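Local coordinates for protein extracellular ligand-binding receptor (Desulfohalobium retbaense DSM 5692, PDB 5ERE) that binds 2-oxo-4-methylpentanoic acid in a periplasmic-binding-protein module, cytosine in a Cache-type module and calcium, and probably acts as an extracellular sensor, at residues A53-V58 with H79-E84; F88-G93 with Y260-T265; I413-T418 with G447-S452; V382-D385 with T389-N392; P474-V479 with Y488-E493. All coordinates share one frame; numbering follows the deposited sequence.

Contact 1: A53-V58 with H79-E84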
# COMPACT_ATOMS: atom_id res chain seq x y z
N ALA A 53 30.54 -14.78 -9.34
CA ALA A 53 29.82 -16.04 -9.08
C ALA A 53 28.95 -16.44 -10.28
O ALA A 53 28.96 -17.59 -10.71
CB ALA A 53 28.96 -15.95 -7.81
N PHE A 54 28.20 -15.48 -10.82
CA PHE A 54 27.39 -15.76 -12.00
C PHE A 54 28.23 -16.25 -13.19
O PHE A 54 27.94 -17.31 -13.76
CB PHE A 54 26.60 -14.51 -12.41
CG PHE A 54 25.85 -14.68 -13.71
CD1 PHE A 54 24.68 -15.42 -13.76
CD2 PHE A 54 26.32 -14.09 -14.88
CE1 PHE A 54 24.00 -15.58 -14.96
CE2 PHE A 54 25.65 -14.24 -16.07
CZ PHE A 54 24.49 -14.98 -16.12
N GLN A 55 29.26 -15.49 -13.57
CA GLN A 55 30.10 -15.84 -14.72
C GLN A 55 30.73 -17.23 -14.53
O GLN A 55 30.78 -18.03 -15.47
CB GLN A 55 31.18 -14.78 -14.95
CG GLN A 55 30.67 -13.38 -15.36
CD GLN A 55 30.06 -13.36 -16.76
OE1 GLN A 55 30.05 -14.37 -17.47
NE2 GLN A 55 29.54 -12.19 -17.17
N ASP A 56 31.20 -17.50 -13.31
CA ASP A 56 31.80 -18.79 -12.98
C ASP A 56 30.76 -19.89 -13.10
O ASP A 56 31.01 -20.97 -13.65
CB ASP A 56 32.38 -18.76 -11.55
CG ASP A 56 33.66 -17.92 -11.44
OD1 ASP A 56 34.31 -17.68 -12.48
OD2 ASP A 56 34.02 -17.51 -10.32
N LEU A 57 29.58 -19.60 -12.58
CA LEU A 57 28.48 -20.53 -12.67
C LEU A 57 28.14 -20.87 -14.13
O LEU A 57 27.89 -22.02 -14.45
CB LEU A 57 27.27 -19.93 -11.95
CG LEU A 57 25.96 -20.67 -12.00
CD1 LEU A 57 26.08 -22.03 -11.32
CD2 LEU A 57 24.91 -19.78 -11.33
N VAL A 58 28.13 -19.87 -15.02
CA VAL A 58 27.87 -20.12 -16.43
C VAL A 58 28.99 -20.95 -17.06
O VAL A 58 28.74 -21.82 -17.89
CB VAL A 58 27.70 -18.79 -17.22
CG1 VAL A 58 27.68 -19.03 -18.73
CG2 VAL A 58 26.44 -18.07 -16.79
N HIS A 79 20.85 -9.30 -13.70
CA HIS A 79 19.70 -9.14 -14.60
C HIS A 79 20.07 -8.95 -16.10
O HIS A 79 19.62 -9.72 -16.96
CB HIS A 79 18.85 -7.97 -14.08
CG HIS A 79 17.88 -7.42 -15.08
ND1 HIS A 79 16.70 -8.05 -15.40
CD2 HIS A 79 17.89 -6.27 -15.79
CE1 HIS A 79 16.04 -7.33 -16.28
NE2 HIS A 79 16.74 -6.24 -16.54
N PRO A 80 20.90 -7.94 -16.44
CA PRO A 80 21.25 -7.76 -17.86
C PRO A 80 22.17 -8.84 -18.42
O PRO A 80 22.14 -9.11 -19.62
CB PRO A 80 21.96 -6.41 -17.89
CG PRO A 80 22.46 -6.22 -16.49
CD PRO A 80 21.42 -6.84 -15.61
N LEU A 81 22.99 -9.44 -17.56
CA LEU A 81 23.90 -10.49 -17.96
C LEU A 81 23.16 -11.79 -18.27
O LEU A 81 23.41 -12.41 -19.29
CB LEU A 81 24.95 -10.73 -16.86
CG LEU A 81 25.75 -9.48 -16.50
CD1 LEU A 81 26.79 -9.75 -15.39
CD2 LEU A 81 26.45 -8.97 -17.72
N ALA A 82 22.25 -12.18 -17.39
CA ALA A 82 21.44 -13.36 -17.65
C ALA A 82 20.64 -13.17 -18.93
O ALA A 82 20.47 -14.11 -19.71
CB ALA A 82 20.51 -13.65 -16.49
N ALA A 83 20.14 -11.95 -19.14
CA ALA A 83 19.34 -11.66 -20.32
C ALA A 83 20.16 -11.89 -21.59
O ALA A 83 19.72 -12.61 -22.47
CB ALA A 83 18.81 -10.25 -20.28
N GLU A 84 21.36 -11.30 -21.65
CA GLU A 84 22.27 -11.42 -22.79
C GLU A 84 22.66 -12.88 -23.08
O GLU A 84 22.80 -13.26 -24.24
CB GLU A 84 23.53 -10.57 -22.54
CG GLU A 84 24.82 -10.98 -23.27
CD GLU A 84 24.75 -10.80 -24.77
OE1 GLU A 84 23.71 -10.36 -25.29
OE2 GLU A 84 25.76 -11.11 -25.45

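Contact 2: F88-G93 with Y260-T265. With COI (2-oxo-4-methylpentanoic acid), chain B.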
# COMPACT_ATOMS: atom_id res chain seq x y z
N PHE A 88 17.39 -18.06 -17.72
CA PHE A 88 16.29 -17.65 -16.92
C PHE A 88 16.80 -17.19 -15.51
O PHE A 88 17.73 -17.78 -14.93
CB PHE A 88 15.25 -18.76 -16.79
CG PHE A 88 14.09 -18.40 -15.93
CD1 PHE A 88 13.23 -17.38 -16.30
CD2 PHE A 88 13.88 -19.05 -14.73
CE1 PHE A 88 12.17 -17.02 -15.48
CE2 PHE A 88 12.82 -18.70 -13.90
CZ PHE A 88 11.96 -17.69 -14.29
N HIS A 89 16.22 -16.11 -15.04
CA HIS A 89 16.72 -15.44 -13.85
C HIS A 89 15.59 -15.18 -12.88
O HIS A 89 14.55 -14.65 -13.25
CB HIS A 89 17.43 -14.13 -14.22
CG HIS A 89 18.00 -13.41 -13.03
ND1 HIS A 89 17.92 -12.03 -12.89
CD2 HIS A 89 18.66 -13.86 -11.94
CE1 HIS A 89 18.48 -11.67 -11.75
NE2 HIS A 89 18.95 -12.76 -11.16
N VAL A 90 15.81 -15.56 -11.62
CA VAL A 90 14.87 -15.25 -10.56
C VAL A 90 15.59 -14.42 -9.48
O VAL A 90 16.69 -14.73 -9.08
CB VAL A 90 14.28 -16.51 -9.90
CG1 VAL A 90 13.29 -16.11 -8.85
CG2 VAL A 90 13.60 -17.39 -10.98
N ALA A 91 14.96 -13.34 -9.05
CA ALA A 91 15.50 -12.51 -7.95
C ALA A 91 14.67 -12.73 -6.70
O ALA A 91 13.44 -12.57 -6.72
CB ALA A 91 15.50 -11.07 -8.34
N ILE A 92 15.36 -13.08 -5.63
CA ILE A 92 14.75 -13.21 -4.32
C ILE A 92 15.50 -12.23 -3.38
O ILE A 92 16.60 -11.76 -3.71
CB ILE A 92 14.82 -14.66 -3.83
CG1 ILE A 92 16.27 -15.15 -3.72
CG2 ILE A 92 14.03 -15.58 -4.83
CD1 ILE A 92 16.42 -16.45 -2.90
N GLY A 93 14.89 -11.91 -2.24
CA GLY A 93 15.48 -10.91 -1.33
C GLY A 93 15.98 -9.69 -2.10
O GLY A 93 17.12 -9.22 -1.94
N TYR A 260 11.36 -20.90 -0.18
CA TYR A 260 10.56 -22.10 -0.26
C TYR A 260 9.51 -21.99 -1.39
O TYR A 260 9.31 -22.96 -2.14
CB TYR A 260 9.84 -22.38 1.10
CG TYR A 260 8.93 -23.57 1.05
CD1 TYR A 260 9.42 -24.85 1.27
CD2 TYR A 260 7.56 -23.42 0.77
CE1 TYR A 260 8.58 -25.98 1.21
CE2 TYR A 260 6.71 -24.54 0.72
CZ TYR A 260 7.23 -25.81 0.94
OH TYR A 260 6.40 -26.91 0.91
N ASP A 261 8.82 -20.86 -1.51
CA ASP A 261 7.84 -20.72 -2.60
C ASP A 261 8.49 -20.68 -3.98
O ASP A 261 7.90 -21.17 -4.97
CB ASP A 261 6.96 -19.49 -2.44
CG ASP A 261 5.86 -19.67 -1.42
OD1 ASP A 261 5.79 -20.76 -0.80
OD2 ASP A 261 5.07 -18.72 -1.23
N LEU A 262 9.68 -20.13 -4.07
CA LEU A 262 10.42 -20.21 -5.32
C LEU A 262 10.68 -21.65 -5.72
O LEU A 262 10.48 -22.01 -6.88
CB LEU A 262 11.75 -19.49 -5.23
CG LEU A 262 12.68 -19.87 -6.39
CD1 LEU A 262 12.06 -19.42 -7.67
CD2 LEU A 262 13.98 -19.20 -6.19
N CYS A 263 11.17 -22.48 -4.79
CA CYS A 263 11.45 -23.89 -5.15
C CYS A 263 10.22 -24.63 -5.51
O CYS A 263 10.24 -25.44 -6.45
CB CYS A 263 12.18 -24.65 -4.05
SG CYS A 263 13.74 -23.91 -3.68
N THR A 264 9.14 -24.40 -4.78
CA THR A 264 7.88 -25.12 -5.04
C THR A 264 7.39 -24.86 -6.46
O THR A 264 7.04 -25.78 -7.20
CB THR A 264 6.80 -24.68 -4.00
OG1 THR A 264 7.17 -25.21 -2.72
CG2 THR A 264 5.42 -25.15 -4.39
N THR A 265 7.37 -23.59 -6.83
CA THR A 265 6.76 -23.22 -8.09
C THR A 265 7.71 -23.50 -9.26
O THR A 265 7.25 -23.93 -10.31
CB THR A 265 6.33 -21.75 -8.06
OG1 THR A 265 7.47 -20.90 -7.82
CG2 THR A 265 5.28 -21.58 -6.96
C1 COI B . 17.02 -6.68 -0.55
O1 COI B . 17.97 -6.33 -1.30
O2 COI B . 15.83 -6.36 -0.79
C2 COI B . 17.33 -7.55 0.62
O3 COI B . 16.45 -7.88 1.39
C3 COI B . 18.77 -7.99 0.74
C4 COI B . 18.98 -8.70 2.03
C5 COI B . 20.17 -9.61 1.85
C6 COI B . 19.21 -7.59 3.05

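Contact 3: I413-T418 with G447-S452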
# COMPACT_ATOMS: atom_id res chain seq x y z
N ILE A 413 -36.15 18.56 -1.53
CA ILE A 413 -37.26 18.82 -0.63
C ILE A 413 -36.76 19.47 0.65
O ILE A 413 -37.30 20.49 1.11
CB ILE A 413 -38.01 17.50 -0.33
CG1 ILE A 413 -38.65 16.99 -1.63
CG2 ILE A 413 -39.06 17.70 0.73
CD1 ILE A 413 -39.25 15.54 -1.54
N ARG A 414 -35.71 18.90 1.23
CA ARG A 414 -35.21 19.38 2.50
C ARG A 414 -34.67 20.79 2.38
O ARG A 414 -34.89 21.63 3.25
CB ARG A 414 -34.15 18.44 3.03
CG ARG A 414 -34.75 17.11 3.47
CD ARG A 414 -33.77 16.26 4.22
NE ARG A 414 -32.73 15.64 3.38
CZ ARG A 414 -31.43 15.94 3.42
NH1 ARG A 414 -30.96 16.84 4.27
NH2 ARG A 414 -30.59 15.31 2.62
N LEU A 415 -33.96 21.07 1.30
CA LEU A 415 -33.41 22.42 1.11
C LEU A 415 -34.55 23.42 0.96
O LEU A 415 -34.50 24.56 1.47
CB LEU A 415 -32.47 22.46 -0.10
CG LEU A 415 -31.80 23.83 -0.36
CD1 LEU A 415 -30.38 23.65 -0.86
CD2 LEU A 415 -32.63 24.62 -1.33
N HIS A 416 -35.60 23.00 0.27
CA HIS A 416 -36.75 23.85 0.04
C HIS A 416 -37.52 24.11 1.33
O HIS A 416 -38.04 25.20 1.53
CB HIS A 416 -37.66 23.22 -1.01
CG HIS A 416 -37.18 23.44 -2.41
ND1 HIS A 416 -37.90 23.06 -3.53
CD2 HIS A 416 -36.04 24.02 -2.88
CE1 HIS A 416 -37.23 23.40 -4.61
NE2 HIS A 416 -36.10 23.99 -4.25
N GLU A 417 -37.57 23.11 2.20
CA GLU A 417 -38.25 23.24 3.48
C GLU A 417 -37.39 23.86 4.59
O GLU A 417 -37.94 24.24 5.61
CB GLU A 417 -38.73 21.86 3.93
CG GLU A 417 -39.84 21.28 3.08
CD GLU A 417 -41.05 22.19 3.04
OE1 GLU A 417 -41.56 22.53 4.12
OE2 GLU A 417 -41.49 22.56 1.92
N THR A 418 -36.07 23.97 4.39
CA THR A 418 -35.18 24.51 5.44
C THR A 418 -34.49 25.80 4.99
O THR A 418 -34.08 26.62 5.81
CB THR A 418 -34.08 23.47 5.88
OG1 THR A 418 -33.22 23.13 4.78
CG2 THR A 418 -34.74 22.18 6.45
N GLY A 447 -32.43 39.28 0.14
CA GLY A 447 -32.64 38.17 1.05
C GLY A 447 -33.66 37.13 0.60
O GLY A 447 -33.98 36.20 1.33
N GLY A 448 -34.19 37.28 -0.61
CA GLY A 448 -35.20 36.37 -1.10
C GLY A 448 -34.60 35.10 -1.68
O GLY A 448 -33.63 35.16 -2.43
N PHE A 449 -35.21 33.96 -1.36
CA PHE A 449 -34.75 32.66 -1.84
C PHE A 449 -35.02 32.51 -3.32
O PHE A 449 -36.15 32.70 -3.77
CB PHE A 449 -35.46 31.55 -1.05
CG PHE A 449 -35.14 30.15 -1.52
CD1 PHE A 449 -33.94 29.56 -1.19
CD2 PHE A 449 -36.05 29.43 -2.27
CE1 PHE A 449 -33.64 28.28 -1.62
CE2 PHE A 449 -35.76 28.15 -2.69
CZ PHE A 449 -34.55 27.57 -2.36
N ILE A 450 -34.00 32.14 -4.08
CA ILE A 450 -34.16 32.01 -5.53
C ILE A 450 -33.78 30.61 -6.05
O ILE A 450 -33.91 30.35 -7.23
CB ILE A 450 -33.36 33.09 -6.25
CG1 ILE A 450 -31.85 32.93 -6.05
CG2 ILE A 450 -33.79 34.46 -5.75
CD1 ILE A 450 -31.02 33.91 -6.90
N GLY A 451 -33.35 29.72 -5.17
CA GLY A 451 -33.01 28.37 -5.58
C GLY A 451 -31.72 27.90 -4.95
O GLY A 451 -31.39 28.27 -3.82
N SER A 452 -30.95 27.11 -5.69
CA SER A 452 -29.80 26.46 -5.08
C SER A 452 -28.72 26.17 -6.09
O SER A 452 -28.97 26.10 -7.28
CB SER A 452 -30.23 25.15 -4.40
OG SER A 452 -30.83 24.26 -5.34

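Contact 4: V382-D385 with T389-N392. With CYT (6-aminopyrimidin-2(1H)-one), chain C.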
# COMPACT_ATOMS: atom_id res chain seq x y z
N VAL A 382 -24.67 22.38 -11.04
CA VAL A 382 -25.88 22.97 -11.56
C VAL A 382 -26.43 24.04 -10.66
O VAL A 382 -26.09 24.13 -9.45
CB VAL A 382 -26.98 21.92 -11.77
CG1 VAL A 382 -26.53 20.84 -12.72
CG2 VAL A 382 -27.42 21.32 -10.43
N THR A 383 -27.29 24.86 -11.24
CA THR A 383 -28.17 25.70 -10.47
C THR A 383 -29.57 25.18 -10.71
O THR A 383 -29.85 24.61 -11.76
CB THR A 383 -28.07 27.19 -10.84
OG1 THR A 383 -28.28 27.36 -12.25
CG2 THR A 383 -26.72 27.71 -10.44
N VAL A 384 -30.41 25.39 -9.69
CA VAL A 384 -31.76 24.84 -9.58
C VAL A 384 -32.67 25.95 -9.05
O VAL A 384 -32.40 26.51 -7.98
CB VAL A 384 -31.81 23.63 -8.61
CG1 VAL A 384 -33.22 23.04 -8.54
CG2 VAL A 384 -30.80 22.57 -9.03
N ASP A 385 -33.75 26.26 -9.76
CA ASP A 385 -34.61 27.38 -9.36
C ASP A 385 -35.61 27.04 -8.24
O ASP A 385 -35.70 25.88 -7.77
CB ASP A 385 -35.38 27.95 -10.58
CG ASP A 385 -36.40 26.99 -11.18
OD1 ASP A 385 -36.88 26.05 -10.49
OD2 ASP A 385 -36.76 27.18 -12.37
N THR A 389 -36.31 23.03 -10.61
CA THR A 389 -35.91 22.75 -11.99
C THR A 389 -34.45 23.16 -12.24
O THR A 389 -34.05 24.27 -11.90
CB THR A 389 -36.81 23.48 -13.00
OG1 THR A 389 -38.18 23.17 -12.75
CG2 THR A 389 -36.46 23.05 -14.45
N ILE A 390 -33.66 22.26 -12.80
CA ILE A 390 -32.30 22.58 -13.18
C ILE A 390 -32.34 23.60 -14.32
O ILE A 390 -32.97 23.35 -15.34
CB ILE A 390 -31.51 21.34 -13.62
CG1 ILE A 390 -31.43 20.34 -12.45
CG2 ILE A 390 -30.12 21.75 -14.06
CD1 ILE A 390 -30.73 19.05 -12.78
N VAL A 391 -31.66 24.73 -14.12
CA VAL A 391 -31.71 25.85 -15.05
C VAL A 391 -30.34 26.21 -15.62
O VAL A 391 -30.26 27.05 -16.49
CB VAL A 391 -32.32 27.12 -14.39
CG1 VAL A 391 -33.76 26.85 -13.95
CG2 VAL A 391 -31.47 27.62 -13.22
N ASN A 392 -29.28 25.58 -15.13
CA ASN A 392 -27.96 25.81 -15.69
C ASN A 392 -27.02 24.69 -15.22
O ASN A 392 -27.30 24.02 -14.23
CB ASN A 392 -27.45 27.21 -15.30
CG ASN A 392 -26.36 27.73 -16.24
OD1 ASN A 392 -25.98 27.06 -17.19
ND2 ASN A 392 -25.86 28.95 -15.99
N3 CYT C . -28.41 16.04 -10.68
C4 CYT C . -27.72 17.09 -10.24
N1 CYT C . -29.83 16.19 -8.77
C2 CYT C . -29.47 15.56 -9.97
O2 CYT C . -30.11 14.55 -10.35
N4 CYT C . -26.68 17.53 -11.01
C5 CYT C . -28.07 17.76 -9.02
C6 CYT C . -29.11 17.28 -8.32

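Contact 5: P474-V479 with Y488-E493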
# COMPACT_ATOMS: atom_id res chain seq x y z
N PRO A 474 -3.91 -5.78 4.05
CA PRO A 474 -4.97 -6.81 4.01
C PRO A 474 -6.20 -6.39 4.81
O PRO A 474 -6.50 -6.95 5.84
CB PRO A 474 -4.29 -8.02 4.65
CG PRO A 474 -3.41 -7.37 5.73
CD PRO A 474 -2.85 -6.12 5.01
N VAL A 475 -6.92 -5.40 4.32
CA VAL A 475 -8.09 -4.87 5.00
C VAL A 475 -9.07 -4.47 3.93
O VAL A 475 -8.68 -4.29 2.79
CB VAL A 475 -7.78 -3.59 5.89
CG1 VAL A 475 -6.61 -3.82 6.80
CG2 VAL A 475 -7.54 -2.36 5.00
N GLU A 476 -10.33 -4.28 4.30
CA GLU A 476 -11.28 -3.60 3.43
C GLU A 476 -11.99 -2.49 4.15
O GLU A 476 -12.20 -2.56 5.37
CB GLU A 476 -12.31 -4.59 2.86
CG GLU A 476 -11.67 -5.83 2.26
CD GLU A 476 -12.70 -6.77 1.61
OE1 GLU A 476 -13.89 -6.69 1.96
OE2 GLU A 476 -12.29 -7.57 0.74
N ILE A 477 -12.33 -1.44 3.41
CA ILE A 477 -13.16 -0.35 3.92
C ILE A 477 -14.41 -0.24 3.06
O ILE A 477 -14.32 -0.20 1.81
CB ILE A 477 -12.38 0.97 3.93
CG1 ILE A 477 -11.22 0.89 4.91
CG2 ILE A 477 -13.30 2.18 4.23
CD1 ILE A 477 -10.44 2.10 5.09
N PHE A 478 -15.59 -0.17 3.69
CA PHE A 478 -16.81 0.04 2.93
C PHE A 478 -17.60 1.19 3.55
O PHE A 478 -17.27 1.67 4.63
CB PHE A 478 -17.64 -1.26 2.82
CG PHE A 478 -18.06 -1.86 4.15
CD1 PHE A 478 -17.21 -2.70 4.82
CD2 PHE A 478 -19.31 -1.58 4.69
CE1 PHE A 478 -17.61 -3.28 6.05
CE2 PHE A 478 -19.72 -2.16 5.91
CZ PHE A 478 -18.86 -3.01 6.57
N VAL A 479 -18.58 1.67 2.80
CA VAL A 479 -19.42 2.78 3.19
C VAL A 479 -20.88 2.39 3.17
O VAL A 479 -21.40 1.88 2.19
CB VAL A 479 -19.22 3.99 2.29
CG1 VAL A 479 -20.06 5.17 2.78
CG2 VAL A 479 -17.77 4.37 2.28
N TYR A 488 -20.62 1.99 -0.94
CA TYR A 488 -19.38 1.61 -1.58
C TYR A 488 -18.86 0.33 -0.92
O TYR A 488 -18.82 0.19 0.31
CB TYR A 488 -18.28 2.70 -1.49
CG TYR A 488 -16.99 2.10 -1.99
CD1 TYR A 488 -16.81 1.81 -3.34
CD2 TYR A 488 -15.98 1.76 -1.10
CE1 TYR A 488 -15.65 1.20 -3.79
CE2 TYR A 488 -14.81 1.17 -1.54
CZ TYR A 488 -14.66 0.88 -2.90
OH TYR A 488 -13.52 0.26 -3.36
N ASP A 489 -18.40 -0.56 -1.78
CA ASP A 489 -17.71 -1.78 -1.41
C ASP A 489 -16.80 -2.15 -2.57
O ASP A 489 -17.19 -1.98 -3.70
CB ASP A 489 -18.71 -2.93 -1.15
CG ASP A 489 -18.02 -4.15 -0.59
OD1 ASP A 489 -17.32 -4.86 -1.34
OD2 ASP A 489 -18.09 -4.33 0.63
N VAL A 490 -15.62 -2.66 -2.29
CA VAL A 490 -14.69 -3.00 -3.33
C VAL A 490 -15.26 -4.13 -4.22
O VAL A 490 -14.93 -4.23 -5.42
CB VAL A 490 -13.33 -3.39 -2.75
CG1 VAL A 490 -13.41 -4.67 -1.94
CG2 VAL A 490 -12.31 -3.52 -3.86
N ASN A 491 -16.14 -4.94 -3.64
CA ASN A 491 -16.98 -5.86 -4.42
C ASN A 491 -18.29 -5.19 -4.86
O ASN A 491 -19.24 -5.12 -4.10
CB ASN A 491 -17.31 -7.12 -3.60
CG ASN A 491 -18.30 -8.03 -4.32
OD1 ASN A 491 -18.59 -7.82 -5.51
ND2 ASN A 491 -18.84 -9.00 -3.61
N ALA A 492 -18.33 -4.69 -6.08
CA ALA A 492 -19.47 -3.89 -6.53
C ALA A 492 -20.81 -4.61 -6.49
O ALA A 492 -21.85 -3.96 -6.49
CB ALA A 492 -19.21 -3.39 -7.94
N GLU A 493 -20.78 -5.94 -6.44
CA GLU A 493 -22.02 -6.70 -6.39
C GLU A 493 -22.77 -6.42 -5.11
O GLU A 493 -23.98 -6.63 -5.04
CB GLU A 493 -21.76 -8.21 -6.53
CG GLU A 493 -21.38 -8.62 -7.94
CD GLU A 493 -20.85 -10.04 -8.03
OE1 GLU A 493 -21.02 -10.81 -7.06
OE2 GLU A 493 -20.25 -10.38 -9.08
O HOH W 1 -15.80 -4.49 1.95
O HOH W 2 -14.58 -2.48 0.42

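Contact 1: A53-V58 with H79-E84
F54 and L81 meet between two neighbouring helices that cover one face of the parallel sheet in the first lobe of a periplasmic-binding-protein fold. Helix segments 53-58 and 79-84 run nearly parallel, at 20°, with axes 11.3 Å apart at closest approach. That is a wide spacing, and the F54 ring reaches across it. F54 has CG anti to its backbone N (chi1 174°), which sends the ring out across the groove. Its far rim does the touching. CE2 lies 3.7 Å from L81 CB, and CZ lies 3.8 Å from A82 CA. Both neighbours come obliquely to the ring. A82 adds its small methyl, with CB 4.2 Å from F54 CZ, so the ring can come close to the backbone of the second helix there. Within its own helix, V58 CG2 sits above one ring face, toward the rim. On the sheet side, F54 also packs on I7 and V67. No hydrogen bond joins the two segments. Q55 bends at chi2 and runs across L81. The amide nitrogen NE2 of Q55 ends 4.1 Å from CD1 of L81.

Contact 2: F88-G93 with Y260-T265
L262 reaches from helix 254-271 down to V90 and I92 of strand 88-92. Its CB points at the strand, but the contact is made further out. CG is anti to the backbone N (chi1 165°), and this drives the branch point toward the sheet. The two methyls then divide the work. CD1 goes to V90, lying 3.7 Å from V90 CG1 and 4.2 Å from V90 CG2. CD2 reaches toward I92 and lies 3.9 Å from I92 CG2. It also keeps touch with V90, 4.1 Å from its CG1. L262 therefore straddles two residues that point to the same face of the strand. V90 and L262 lie alongside, pointing opposite ways, while I92 is turned square to L262. V68 of the next strand and the loop residue L108 fill in around the leucine. The strand belongs to the parallel sheet of the first lobe, and the helix comes back to it from 167 residues further on. The strand ends at I92, and G93 just after it has its N hydrogen-bonded to E258 OE1 of the same helix. G93 also lines the ketoleucine pocket, its O 2.9 Å from C1 of the ligand. Between helix and strand only methyl groups meet, with no hydrogen bond. The union therefore rests on buried apolar surface and shape, close beside the ketoleucine pocket.

Contact 3: I413-T418 with G447-S452
L415 and F449 both carry CG anti to the backbone N, with chi1 of -178° and 176°, and this brings the leucine branch and the phenyl ring together. The contact packs helix 410-418 against the antiparallel sheet of a PAS-like (Cache) sensor domain. L415 CD2 comes to the edge of the F449 ring, near its plane, 3.7 Å from CZ. The other methyl, CD1, reaches on to S452 CB at 3.8 Å. S452 OG is held elsewhere, by E439. H416 comes to the same ring from another residue of the helix. Its CD2 is 3.9 Å from F449 CZ, and the two rings meet obliquely with their planes at 82°. The contact buries H416 NE2, which has no polar partner in the model. P441 of the adjacent strand touches both L415 and F449, and H419 stacks on the F449 ring. An alanine in place of F449 would take away the ring and is likely to open a gap beside L415 CD2, leaving the H416 imidazole freer to turn. The phenylalanine also folds back over its own strand, where the backbone N of G451 lies 3.6 Å above the centre of one ring face.

Contact 4: V382-D385 with T389-N392
D385 and T389 grip each other twice. D385 N donates to T389 O at 2.9 Å, and T389 N returns a bond to D385 OD1 at 3.1 Å, reaching it from above the carboxylate plane. The aspartate has CG between its backbone N and carbonyl carbon (chi1 67°), which turns the carboxylate to the T389 backbone. OD1 is also bonded to T387 OG1 in the turn. Further along, V391 N meets T383 O at 3.0 Å in a nearly straight bond, and T383 N meets N392 O at 3.1 Å. V391 and N392 thus both face T383, a classic beta bulge in this antiparallel hairpin. T383 OG1 finds its polar partner in L359 O. With an alanine at D385, T389 N and the T387 hydroxyl would probably be left without this carboxylate partner. Packing follows outside these bonds. D385 OD2 rests 3.4 Å from V391 CG1. I390 lies on the same face as V384, with its CG1 4.1 Å from V384 CG2, while I390 CG2 touches V382 CB at 3.9 Å. V382 CG1 in turn is 3.7 Å from N4 of cytosine. The hairpin is therefore fixed by backbone bonds and a carboxylate at the turn, while toward the ligand V382 offers a purely apolar wall.

Contact 5: P474-V479 with Y488-E493
V479 and Y488 stand on the same face of the sheet and cross at about a right angle, with V479 CB 4.1 Å from Y488 CB. Their backbones pair in both directions. V479 N donates to Y488 O at 2.9 Å, and Y488 N to V479 O at 3.2 Å. The tyrosine, with CG anti to its backbone N (chi1 171°), lays its ring back along strand 476-480, with CE2 3.7 Å from I477 O. F478 meets the other strand with its CB, 3.1 Å from Y488 O. Its chi1 of 59° puts CG between the backbone N and carbonyl carbon, and the ring turns off from the other segment. This antiparallel hydrogen-bonded pair adds edge strand 486-488 to strand 476-480, in a five-stranded antiparallel sheet that is consistent with the second of the tandem PAS sensor domains. Helix 461-470 covers I477, V479 and Y488. Beyond Y488 the chain diverges and two waters bridge the segments. V490 CG1 lies 4.1 Å from E476 OE2. E476 OE1 and D489 OD2 are 5.0 Å apart, and one water donates to both, which probably eases the like charges. A second water accepts a hydrogen bond from V490 N and donates one to I477 O. D489 OD1 accepts from N491 N through its anti lone pair, closing an Asx turn, and N491 OD1 forms another with E493 N.

Overall arrangement
From the N terminus, contact 1 closes first and joins two helices of the first lobe. Contact 2 follows directly, since helix 72-84 leads into strand 88-92. The two touch where H79 and A82 pack on H89. Contact 2 spans 166 residues and brings helix 254-271 back to the lobe's sheet. Contact 4 then closes a short hairpin in the Cache-type domain, and contact 3 sets the following helix on the same sheet. They meet at S452 N and V384 O, a probable hydrogen bond. Contact 5 closes another hairpin, in a separate sheet that later takes in the last strands of the chain. All five lie in series, none nested or crossing. Contacts 1 and 3 are about 74 Å apart between centres.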